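Local coordinates for mutual gliding-motility protein MglA (Myxococcus xanthus DK 1622, PDB 6H17), which binds and hydrolyses GTP as a small GTPase, acting as an intracellular switch that coordinates social and adventurous motility and controls the direction and speed of gliding, at residues A[12-25]-A[92-104]. Residues are numbered along the deposited sequence; the frame is centred on the assembly and turned at random.
Sequences NCKIVYYGPGLCGK and ILKGVDGVVFVAD. With GSP (5'-guanosine-diphosphate-monothiophosphate), chain C.
In the central sheet of this small-GTPase fold, the strand leading into the P-loop pairs in parallel with strand 98-104, Ile15 to Tyr18 lying beside Gly98 to Phe101. The ladder runs from Gly98 N on Lys14 O to a nearly straight bond of 2.8 Å from Val102 N to Tyr18 O. At its start Lys14 O also accepts Asp97 N, while Asp97 OD2 turns back to take Lys14 N at 2.8 Å through its anti lone pair; Asp97 OD1 is held by Ser2. The Lys14 side chain, with CG anti to the backbone N (chi1 -180°) and extended beyond, carries NZ to the end of helix 86-93, where it donates to Ile92 O and Lys94 O, each at 2.7 Å. With an alanine in its place, these two carbonyls would probably lose the ammonium that ties them to the strand. Val16 CG2 meets Val96 CG2 at 3.7 Å on the sheet face that also carries Tyr18 and Phe101. On the opposite face, which helix 176-193 covers, Val100 CB sits over the centre of the Tyr17 ring in a CH-pi contact. Where the P-loop wraps the phosphates, Lys25 NZ bonds to GSP O1B at 2.8 Å and to GSP O3G at 2.7 Å.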
loop_
_atom_site.group_PDB
_atom_site.type_symbol
_atom_site.label_atom_id
_atom_site.label_comp_id
_atom_site.label_asym_id
_atom_site.label_seq_id
_atom_site.Cartn_x
_atom_site.Cartn_y
_atom_site.Cartn_z
ATOM N N ASN A 12 -10.184 3.523 13.008
ATOM C CA ASN A 12 -10.021 3.301 11.578
ATOM C C ASN A 12 -8.611 3.688 11.179
ATOM O O ASN A 12 -8.149 4.784 11.505
ATOM C CB ASN A 12 -11.050 4.094 10.780
ATOM C CG ASN A 12 -12.455 3.552 10.963
ATOM O OD1 ASN A 12 -12.665 2.335 11.047
ATOM N ND2 ASN A 12 -13.419 4.450 11.065
ATOM N N CYS A 13 -7.929 2.753 10.531
ATOM C CA CYS A 13 -6.564 2.910 10.049
ATOM C C CYS A 13 -6.602 2.959 8.527
ATOM O O CYS A 13 -7.529 2.421 7.903
ATOM C CB CYS A 13 -5.699 1.726 10.511
ATOM S SG CYS A 13 -5.517 1.621 12.329
ATOM N N LYS A 14 -5.598 3.621 7.936
ATOM C CA LYS A 14 -5.502 3.745 6.486
ATOM C C LYS A 14 -4.172 3.216 5.990
ATOM O O LYS A 14 -3.107 3.637 6.460
ATOM C CB LYS A 14 -5.639 5.217 6.126
ATOM C CG LYS A 14 -5.569 5.529 4.662
ATOM C CD LYS A 14 -5.895 6.999 4.439
ATOM C CE LYS A 14 -6.195 7.292 3.002
ATOM N NZ LYS A 14 -6.595 8.713 2.800
ATOM N N ILE A 15 -4.233 2.296 5.031
ATOM C CA ILE A 15 -3.054 1.762 4.351
ATOM C C ILE A 15 -3.126 2.187 2.894
ATOM O O ILE A 15 -4.161 1.981 2.248
ATOM C CB ILE A 15 -3.010 0.225 4.410
ATOM C CG1 ILE A 15 -3.039 -0.294 5.843
ATOM C CG2 ILE A 15 -1.803 -0.309 3.617
ATOM C CD1 ILE A 15 -2.014 0.230 6.689
ATOM N N VAL A 16 -2.044 2.769 2.370
ATOM C CA VAL A 16 -1.986 3.172 0.966
ATOM C C VAL A 16 -0.958 2.310 0.235
ATOM O O VAL A 16 0.208 2.231 0.649
ATOM C CB VAL A 16 -1.666 4.672 0.808
ATOM C CG1 VAL A 16 -1.499 5.023 -0.669
ATOM C CG2 VAL A 16 -2.772 5.500 1.443
ATOM N N TYR A 17 -1.392 1.692 -0.868
ATOM C CA TYR A 17 -0.525 1.005 -1.822
ATOM C C TYR A 17 -0.092 2.013 -2.877
ATOM O O TYR A 17 -0.939 2.619 -3.561
ATOM C CB TYR A 17 -1.286 -0.173 -2.436
ATOM C CG TYR A 17 -1.343 -1.403 -1.553
ATOM C CD1 TYR A 17 -0.676 -2.557 -1.890
ATOM C CD2 TYR A 17 -2.075 -1.406 -0.367
ATOM C CE1 TYR A 17 -0.718 -3.681 -1.092
ATOM C CE2 TYR A 17 -2.123 -2.529 0.429
ATOM C CZ TYR A 17 -1.436 -3.656 0.066
ATOM O OH TYR A 17 -1.494 -4.750 0.905
ATOM N N TYR A 18 1.214 2.171 -3.017
ATOM C CA TYR A 18 1.829 3.179 -3.867
ATOM C C TYR A 18 2.743 2.483 -4.857
ATOM O O TYR A 18 3.108 1.322 -4.663
ATOM C CB TYR A 18 2.667 4.123 -2.993
ATOM C CG TYR A 18 2.731 5.576 -3.389
ATOM C CD1 TYR A 18 1.765 6.464 -2.977
ATOM C CD2 TYR A 18 3.789 6.063 -4.126
ATOM C CE1 TYR A 18 1.834 7.787 -3.297
ATOM C CE2 TYR A 18 3.876 7.402 -4.469
ATOM C CZ TYR A 18 2.881 8.263 -4.043
ATOM O OH TYR A 18 2.922 9.617 -4.313
ATOM N N GLY A 19 3.135 3.182 -5.920
ATOM C CA GLY A 19 4.042 2.629 -6.901
ATOM C C GLY A 19 3.701 3.116 -8.290
ATOM O O GLY A 19 2.666 3.736 -8.509
ATOM N N PRO A 20 4.551 2.818 -9.259
ATOM C CA PRO A 20 4.413 3.425 -10.593
ATOM C C PRO A 20 3.239 2.841 -11.370
ATOM O O PRO A 20 2.588 1.880 -10.965
ATOM C CB PRO A 20 5.767 3.123 -11.242
ATOM C CG PRO A 20 6.218 1.882 -10.573
ATOM C CD PRO A 20 5.771 2.004 -9.137
ATOM N N GLY A 21 2.961 3.442 -12.520
ATOM C CA GLY A 21 1.870 2.962 -13.345
ATOM C C GLY A 21 1.971 1.489 -13.623
ATOM O O GLY A 21 3.057 0.969 -13.895
ATOM N N LEU A 22 0.842 0.797 -13.549
ATOM C CA LEU A 22 0.709 -0.601 -13.948
ATOM C C LEU A 22 1.582 -1.548 -13.131
ATOM O O LEU A 22 1.845 -2.671 -13.571
ATOM C CB LEU A 22 0.935 -0.783 -15.463
ATOM C CG LEU A 22 -0.056 -0.000 -16.336
ATOM C CD1 LEU A 22 0.360 -0.106 -17.828
ATOM C CD2 LEU A 22 -1.489 -0.450 -16.143
ATOM N N CYS A 23 1.977 -1.184 -11.917
ATOM C CA CYS A 23 2.917 -2.007 -11.166
ATOM C C CYS A 23 2.280 -3.164 -10.404
ATOM O O CYS A 23 3.003 -4.092 -10.026
ATOM C CB CYS A 23 3.735 -1.151 -10.212
ATOM S SG CYS A 23 2.763 -0.453 -8.848
ATOM N N GLY A 24 0.975 -3.127 -10.159
ATOM C CA GLY A 24 0.280 -4.197 -9.472
ATOM C C GLY A 24 -0.486 -3.818 -8.214
ATOM O O GLY A 24 -0.843 -4.709 -7.438
ATOM N N LYS A 25 -0.735 -2.524 -7.974
ATOM C CA LYS A 25 -1.442 -2.099 -6.762
ATOM C C LYS A 25 -2.878 -2.619 -6.732
ATOM O O LYS A 25 -3.303 -3.269 -5.760
ATOM C CB LYS A 25 -1.438 -0.568 -6.678
ATOM C CG LYS A 25 -0.035 0.040 -6.620
ATOM C CD LYS A 25 -0.011 1.566 -6.678
ATOM C CE LYS A 25 -0.538 2.155 -7.960
ATOM N NZ LYS A 25 0.317 1.923 -9.156
ATOM N N ILE A 92 -5.038 11.077 -1.780
ATOM C CA ILE A 92 -5.226 9.761 -1.178
ATOM C C ILE A 92 -4.289 9.554 0.004
ATOM O O ILE A 92 -4.631 8.846 0.961
ATOM C CB ILE A 92 -5.088 8.669 -2.264
ATOM C CG1 ILE A 92 -6.200 8.834 -3.311
ATOM C CG2 ILE A 92 -5.094 7.271 -1.636
ATOM C CD1 ILE A 92 -5.911 8.165 -4.633
ATOM N N LEU A 93 -3.097 10.150 -0.030
ATOM C CA LEU A 93 -2.140 9.947 1.043
ATOM C C LEU A 93 -2.527 10.640 2.339
ATOM O O LEU A 93 -1.951 10.322 3.389
ATOM C CB LEU A 93 -0.742 10.436 0.634
ATOM C CG LEU A 93 0.140 9.487 -0.152
ATOM C CD1 LEU A 93 1.368 10.260 -0.648
ATOM C CD2 LEU A 93 0.550 8.283 0.681
ATOM N N LYS A 94 -3.470 11.573 2.314
ATOM C CA LYS A 94 -3.827 12.277 3.544
ATOM C C LYS A 94 -4.267 11.280 4.606
ATOM O O LYS A 94 -5.080 10.397 4.337
ATOM C CB LYS A 94 -4.955 13.268 3.268
ATOM C CG LYS A 94 -4.507 14.481 2.481
ATOM C CD LYS A 94 -5.658 15.437 2.221
ATOM C CE LYS A 94 -5.181 16.662 1.456
ATOM N NZ LYS A 94 -6.272 17.650 1.221
ATOM N N GLY A 95 -3.725 11.422 5.816
ATOM C CA GLY A 95 -4.126 10.570 6.920
ATOM C C GLY A 95 -3.585 9.160 6.884
ATOM O O GLY A 95 -4.053 8.314 7.649
ATOM N N VAL A 96 -2.618 8.863 6.019
ATOM C CA VAL A 96 -2.128 7.491 5.909
ATOM C C VAL A 96 -1.465 7.052 7.208
ATOM O O VAL A 96 -0.746 7.824 7.859
ATOM C CB VAL A 96 -1.176 7.367 4.705
ATOM C CG1 VAL A 96 0.062 8.261 4.888
ATOM C CG2 VAL A 96 -0.761 5.910 4.501
ATOM N N ASP A 97 -1.691 5.792 7.576
ATOM C CA ASP A 97 -1.039 5.165 8.724
ATOM C C ASP A 97 0.051 4.184 8.340
ATOM O O ASP A 97 0.973 3.967 9.135
ATOM C CB ASP A 97 -2.074 4.450 9.593
ATOM C CG ASP A 97 -3.103 5.401 10.125
ATOM O OD1 ASP A 97 -2.706 6.380 10.794
ATOM O OD2 ASP A 97 -4.296 5.233 9.830
ATOM N N GLY A 98 -0.036 3.567 7.179
ATOM C CA GLY A 98 1.034 2.700 6.708
ATOM C C GLY A 98 1.031 2.668 5.200
ATOM O O GLY A 98 -0.013 2.864 4.568
ATOM N N VAL A 99 2.200 2.407 4.624
ATOM C CA VAL A 99 2.362 2.391 3.175
ATOM C C VAL A 99 2.980 1.080 2.720
ATOM O O VAL A 99 3.896 0.544 3.356
ATOM C CB VAL A 99 3.231 3.568 2.697
ATOM C CG1 VAL A 99 3.554 3.452 1.218
ATOM C CG2 VAL A 99 2.544 4.889 2.970
ATOM N N VAL A 100 2.479 0.564 1.604
ATOM C CA VAL A 100 3.111 -0.526 0.866
ATOM C C VAL A 100 3.562 0.076 -0.447
ATOM O O VAL A 100 2.728 0.587 -1.212
ATOM C CB VAL A 100 2.143 -1.685 0.599
ATOM C CG1 VAL A 100 2.819 -2.726 -0.277
ATOM C CG2 VAL A 100 1.648 -2.303 1.898
ATOM N N PHE A 101 4.863 0.028 -0.727
ATOM C CA PHE A 101 5.364 0.425 -2.036
ATOM C C PHE A 101 5.462 -0.820 -2.902
ATOM O O PHE A 101 6.220 -1.738 -2.578
ATOM C CB PHE A 101 6.717 1.118 -1.957
ATOM C CG PHE A 101 7.172 1.639 -3.288
ATOM C CD1 PHE A 101 7.966 0.877 -4.144
ATOM C CD2 PHE A 101 6.761 2.889 -3.708
ATOM C CE1 PHE A 101 8.361 1.374 -5.376
ATOM C CE2 PHE A 101 7.139 3.387 -4.943
ATOM C CZ PHE A 101 7.951 2.652 -5.755
ATOM N N VAL A 102 4.725 -0.851 -4.002
ATOM C CA VAL A 102 4.716 -1.967 -4.932
ATOM C C VAL A 102 5.644 -1.604 -6.081
ATOM O O VAL A 102 5.339 -0.717 -6.884
ATOM C CB VAL A 102 3.304 -2.279 -5.435
ATOM C CG1 VAL A 102 3.328 -3.449 -6.407
ATOM C CG2 VAL A 102 2.350 -2.563 -4.271
ATOM N N ALA A 103 6.791 -2.269 -6.163
ATOM C CA ALA A 103 7.737 -2.046 -7.248
ATOM C C ALA A 103 7.497 -3.058 -8.356
ATOM O O ALA A 103 7.232 -4.239 -8.101
ATOM C CB ALA A 103 9.155 -2.185 -6.716
ATOM N N ASP A 104 7.567 -2.590 -9.591
ATOM C CA ASP A 104 7.500 -3.476 -10.750
ATOM C C ASP A 104 8.897 -4.021 -11.015
ATOM O O ASP A 104 9.805 -3.260 -11.347
ATOM C CB ASP A 104 6.981 -2.683 -11.949
ATOM C CG ASP A 104 6.683 -3.561 -13.157
ATOM O OD1 ASP A 104 7.441 -4.531 -13.400
ATOM O OD2 ASP A 104 5.682 -3.293 -13.864
HETATM P PG GSP C . -2.348 2.075 -11.972
HETATM O O3B GSP C . -1.781 0.520 -11.981
HETATM S S1G GSP C . -2.151 2.698 -13.730
HETATM O O2G GSP C . -3.796 1.982 -11.448
HETATM O O3G GSP C . -1.476 2.814 -10.951
HETATM P PB GSP C . -1.808 -0.627 -10.888
HETATM O O1B GSP C . -0.580 -0.579 -10.059
HETATM O O2B GSP C . -3.094 -0.624 -10.153
HETATM P PA GSP C . -2.659 -3.186 -11.944
HETATM O O1A GSP C . -2.756 -3.865 -10.661
HETATM O O2A GSP C . -3.902 -2.794 -12.615
HETATM O O3A GSP C . -1.693 -1.927 -11.834
HETATM O "O5'" GSP C . -1.768 -4.129 -12.874
HETATM C "C5'" GSP C . -1.425 -3.721 -14.189
HETATM C "C4'" GSP C . -1.187 -4.938 -15.075
HETATM O "O4'" GSP C . -0.079 -5.701 -14.557
HETATM C "C3'" GSP C . -2.374 -5.866 -15.097
HETATM O "O3'" GSP C . -2.534 -6.399 -16.401
HETATM C "C2'" GSP C . -2.026 -6.994 -14.127
HETATM O "O2'" GSP C . -2.632 -8.225 -14.389
HETATM C "C1'" GSP C . -0.503 -7.033 -14.320
HETATM N N9 GSP C . 0.232 -7.579 -13.186
HETATM C C8 GSP C . 0.115 -7.173 -11.893
HETATM N N7 GSP C . 0.942 -7.900 -11.114
HETATM C C5 GSP C . 1.593 -8.781 -11.937
HETATM C C6 GSP C . 2.539 -9.776 -11.698
HETATM O O6 GSP C . 3.026 -10.060 -10.577
HETATM N N1 GSP C . 2.951 -10.481 -12.785
HETATM C C2 GSP C . 2.494 -10.232 -14.054
HETATM N N2 GSP C . 2.962 -10.955 -15.057
HETATM N N3 GSP C . 1.571 -9.277 -14.310
HETATM C C4 GSP C . 1.146 -8.585 -13.236
HETATM O O HOH W 1 5.165 -0.587 -13.692
#